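Local coordinates for protein KLLA0C04147p (Kluyveromyces lactis, PDB 5H2A) that probably binds and transfers sterols as a member of the oxysterol-binding protein family, this chain being its N-terminal ankyrin-repeat part, at residues D87-D92 with D122-D127. Numbering follows the deposited sequence.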
ATOM      1  N   ASP A  87     -11.185  -0.813  -7.200  1.00 16.86           N
ATOM      2  CA  ASP A  87      -9.974  -0.599  -6.418  1.00 18.98           C
ATOM      3  C   ASP A  87     -10.267   0.445  -5.345  1.00 14.09           C
ATOM      4  O   ASP A  87     -10.500   1.621  -5.654  1.00 13.26           O
ATOM      5  CB  ASP A  87      -8.851  -0.162  -7.349  1.00 20.15           C
ATOM      6  CG  ASP A  87      -7.576   0.171  -6.620  1.00 25.57           C
ATOM      7  OD1 ASP A  87      -7.482  -0.021  -5.388  1.00 19.71           O
ATOM      8  OD2 ASP A  87      -6.650   0.635  -7.309  1.00 25.39           O
ATOM      9  N   VAL A  88     -10.233   0.020  -4.079  1.00 15.71           N
ATOM     10  CA  VAL A  88     -10.575   0.914  -2.974  1.00 16.14           C
ATOM     11  C   VAL A  88      -9.585   2.071  -2.853  1.00 15.16           C
ATOM     12  O   VAL A  88      -9.885   3.088  -2.214  1.00 17.22           O
ATOM     13  CB  VAL A  88     -10.680   0.075  -1.678  1.00 19.98           C
ATOM     14  CG1 VAL A  88      -9.297  -0.441  -1.233  1.00 16.08           C
ATOM     15  CG2 VAL A  88     -11.346   0.871  -0.570  1.00 21.41           C
ATOM     16  N   ASN A  89      -8.417   1.963  -3.496  1.00 14.80           N
ATOM     17  CA  ASN A  89      -7.429   3.035  -3.507  1.00 16.61           C
ATOM     18  C   ASN A  89      -7.350   3.769  -4.842  1.00 17.05           C
ATOM     19  O   ASN A  89      -6.366   4.475  -5.083  1.00 17.61           O
ATOM     20  CB  ASN A  89      -6.050   2.470  -3.160  1.00 19.27           C
ATOM     21  CG  ASN A  89      -6.044   1.754  -1.849  1.00 19.52           C
ATOM     22  OD1 ASN A  89      -6.478   2.316  -0.843  1.00 18.46           O
ATOM     23  ND2 ASN A  89      -5.553   0.502  -1.840  1.00 18.62           N
ATOM     24  N   LYS A  90      -8.337   3.588  -5.722  1.00 16.68           N
ATOM     25  CA  LYS A  90      -8.398   4.335  -6.984  1.00 17.12           C
ATOM     26  C   LYS A  90      -8.304   5.845  -6.766  1.00 18.34           C
ATOM     27  O   LYS A  90      -9.024   6.424  -5.949  1.00 15.20           O
ATOM     28  CB  LYS A  90      -9.711   3.993  -7.709  1.00 17.53           C
ATOM     29  CG  LYS A  90      -9.997   4.832  -8.964  1.00 21.68           C
ATOM     30  CD  LYS A  90      -8.987   4.578 -10.078  1.00 23.84           C
ATOM     31  CE  LYS A  90      -9.316   5.457 -11.307  1.00 34.91           C
ATOM     32  NZ  LYS A  90      -8.309   5.284 -12.392  1.00 42.26           N
ATOM     33  N   GLN A  91      -7.442   6.504  -7.535  1.00 15.13           N
ATOM     34  CA  GLN A  91      -7.343   7.956  -7.490  1.00 15.80           C
ATOM     35  C   GLN A  91      -8.119   8.579  -8.646  1.00 19.42           C
ATOM     36  O   GLN A  91      -7.999   8.130  -9.793  1.00 20.69           O
ATOM     37  CB  GLN A  91      -5.880   8.395  -7.547  1.00 18.12           C
ATOM     38  CG  GLN A  91      -5.078   8.041  -6.304  1.00 19.23           C
ATOM     39  CD  GLN A  91      -3.632   8.442  -6.468  1.00 23.39           C
ATOM     40  OE1 GLN A  91      -2.846   7.693  -7.037  1.00 26.88           O
ATOM     41  NE2 GLN A  91      -3.289   9.644  -6.020  1.00 19.16           N
ATOM     42  N   ASP A  92      -8.899   9.616  -8.342  1.00 17.55           N
ATOM     43  CA  ASP A  92      -9.700  10.320  -9.338  1.00 18.85           C
ATOM     44  C   ASP A  92      -8.843  11.393 -10.019  1.00 21.24           C
ATOM     45  O   ASP A  92      -7.616  11.382  -9.912  1.00 21.85           O
ATOM     46  CB  ASP A  92     -10.971  10.892  -8.688  1.00 19.58           C
ATOM     47  CG  ASP A  92     -10.687  12.032  -7.685  1.00 22.14           C
ATOM     48  OD1 ASP A  92      -9.568  12.593  -7.647  1.00 19.38           O
ATOM     49  OD2 ASP A  92     -11.623  12.394  -6.935  1.00 22.95           O
ATOM     50  N   ASP A 122      -3.937   4.401   3.322  1.00 18.44           N
ATOM     51  CA  ASP A 122      -4.142   5.749   3.825  1.00 16.54           C
ATOM     52  C   ASP A 122      -2.895   6.626   3.711  1.00 21.78           C
ATOM     53  O   ASP A 122      -2.861   7.699   4.341  1.00 20.35           O
ATOM     54  CB  ASP A 122      -4.627   5.716   5.282  1.00 16.88           C
ATOM     55  CG  ASP A 122      -3.599   5.119   6.238  1.00 21.73           C
ATOM     56  OD1 ASP A 122      -2.637   4.455   5.788  1.00 20.32           O
ATOM     57  OD2 ASP A 122      -3.761   5.317   7.457  1.00 23.15           O
ATOM     58  N   CYS A 123      -1.891   6.209   2.930  1.00 20.59           N
ATOM     59  CA  CYS A 123      -0.691   7.016   2.700  1.00 20.54           C
ATOM     60  C   CYS A 123      -0.675   7.708   1.344  1.00 20.43           C
ATOM     61  O   CYS A 123       0.237   8.499   1.069  1.00 21.13           O
ATOM     62  CB  CYS A 123       0.557   6.138   2.835  1.00 25.40           C
ATOM     63  SG  CYS A 123       0.748   5.501   4.511  1.00 25.40           S
ATOM     64  N   ILE A 124      -1.669   7.456   0.498  1.00 18.50           N
ATOM     65  CA  ILE A 124      -1.666   8.000  -0.859  1.00 17.85           C
ATOM     66  C   ILE A 124      -1.820   9.517  -0.834  1.00 20.19           C
ATOM     67  O   ILE A 124      -2.682  10.068  -0.132  1.00 18.26           O
ATOM     68  CB  ILE A 124      -2.777   7.328  -1.682  1.00 15.67           C
ATOM     69  CG1 ILE A 124      -2.417   5.848  -1.882  1.00 16.65           C
ATOM     70  CG2 ILE A 124      -2.993   8.067  -2.988  1.00 18.48           C
ATOM     71  CD1 ILE A 124      -3.536   4.995  -2.430  1.00 19.15           C
ATOM     72  N   LEU A 125      -0.970  10.208  -1.606  1.00 17.39           N
ATOM     73  CA  LEU A 125      -1.033  11.660  -1.736  1.00 20.51           C
ATOM     74  C   LEU A 125      -1.934  12.033  -2.907  1.00 21.51           C
ATOM     75  O   LEU A 125      -1.809  11.457  -3.993  1.00 22.63           O
ATOM     76  CB  LEU A 125       0.366  12.242  -1.972  1.00 21.80           C
ATOM     77  CG  LEU A 125       1.409  11.898  -0.905  1.00 30.03           C
ATOM     78  CD1 LEU A 125       2.742  12.594  -1.214  1.00 37.66           C
ATOM     79  CD2 LEU A 125       0.886  12.323   0.441  1.00 25.81           C
ATOM     80  N   ASN A 126      -2.816  13.003  -2.703  1.00 17.45           N
ATOM     81  CA  ASN A 126      -3.559  13.531  -3.842  1.00 22.21           C
ATOM     82  C   ASN A 126      -2.669  14.525  -4.599  1.00 25.66           C
ATOM     83  O   ASN A 126      -1.478  14.678  -4.308  1.00 21.78           O
ATOM     84  CB  ASN A 126      -4.892  14.131  -3.392  1.00 17.23           C
ATOM     85  CG  ASN A 126      -4.730  15.335  -2.466  1.00 21.71           C
ATOM     86  OD1 ASN A 126      -3.631  15.900  -2.310  1.00 21.67           O
ATOM     87  ND2 ASN A 126      -5.843  15.741  -1.845  1.00 19.27           N
ATOM     88  N   ASP A 127      -3.235  15.196  -5.609  1.00 22.61           N
ATOM     89  CA  ASP A 127      -2.448  16.126  -6.420  1.00 26.10           C
ATOM     90  C   ASP A 127      -2.019  17.361  -5.637  1.00 25.49           C
ATOM     91  O   ASP A 127      -1.104  18.067  -6.072  1.00 29.75           O
ATOM     92  CB  ASP A 127      -3.236  16.554  -7.664  1.00 22.78           C
ATOM     93  CG  ASP A 127      -3.480  15.397  -8.631  1.00 29.39           C
ATOM     94  OD1 ASP A 127      -2.926  14.304  -8.409  1.00 32.99           O
ATOM     95  OD2 ASP A 127      -4.229  15.582  -9.619  1.00 42.62           O
TER
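I124 reaches across to both N89 and Q91, offering one aliphatic branch to each. Its CG1 lies beside the backbone N (chi1 -67°) and chi2 is extended, which carries CD1 to 3.6 Å from CB of N89; the two side chains meet there at about a right angle. The other branch, CG2, is covered by the end of Q91, with CD of the amide 3.6 Å and NE2 3.4 Å from that methyl. Isoleucine suits this place because its short branch, CG2, meets Q91 while its longer one carries CD1 to N89. N89 meets I124 mainly through CB, because its amide turns to the loop just before 122-127: OD1 accepts from the backbone N of N121 and ND2 donates to the carbonyl of D119. Asparagine thus fits where a short side chain must grip a neighbouring backbone at both amide atoms. In this ankyrin-repeat domain the segments lie in the long loops before and after the helix pair 98-104 and 108-115, consistent with the loops that join neighbouring repeats lying side by side. Within 87-92 a type I turn from D87 to K90 shapes the bend, and OD1 of D87 closes an Asx turn by accepting from N of N89 at 2.9 Å, the donor standing well above the carboxylate plane. Q91 extends beyond CG, long enough to bring its amide over to I124; its NE2 lies 3.1 Å from O of L125 and is hydrogen-bonded to O of G95. Shortening this side chain to an alanine is likely to uncover the CG2 methyl of I124 and leave the carbonyl of G95 without this donor. Further along, N126 directs its amide away from 87-92, OD1 accepting from N of L130 and ND2 donating to OD1 of N96.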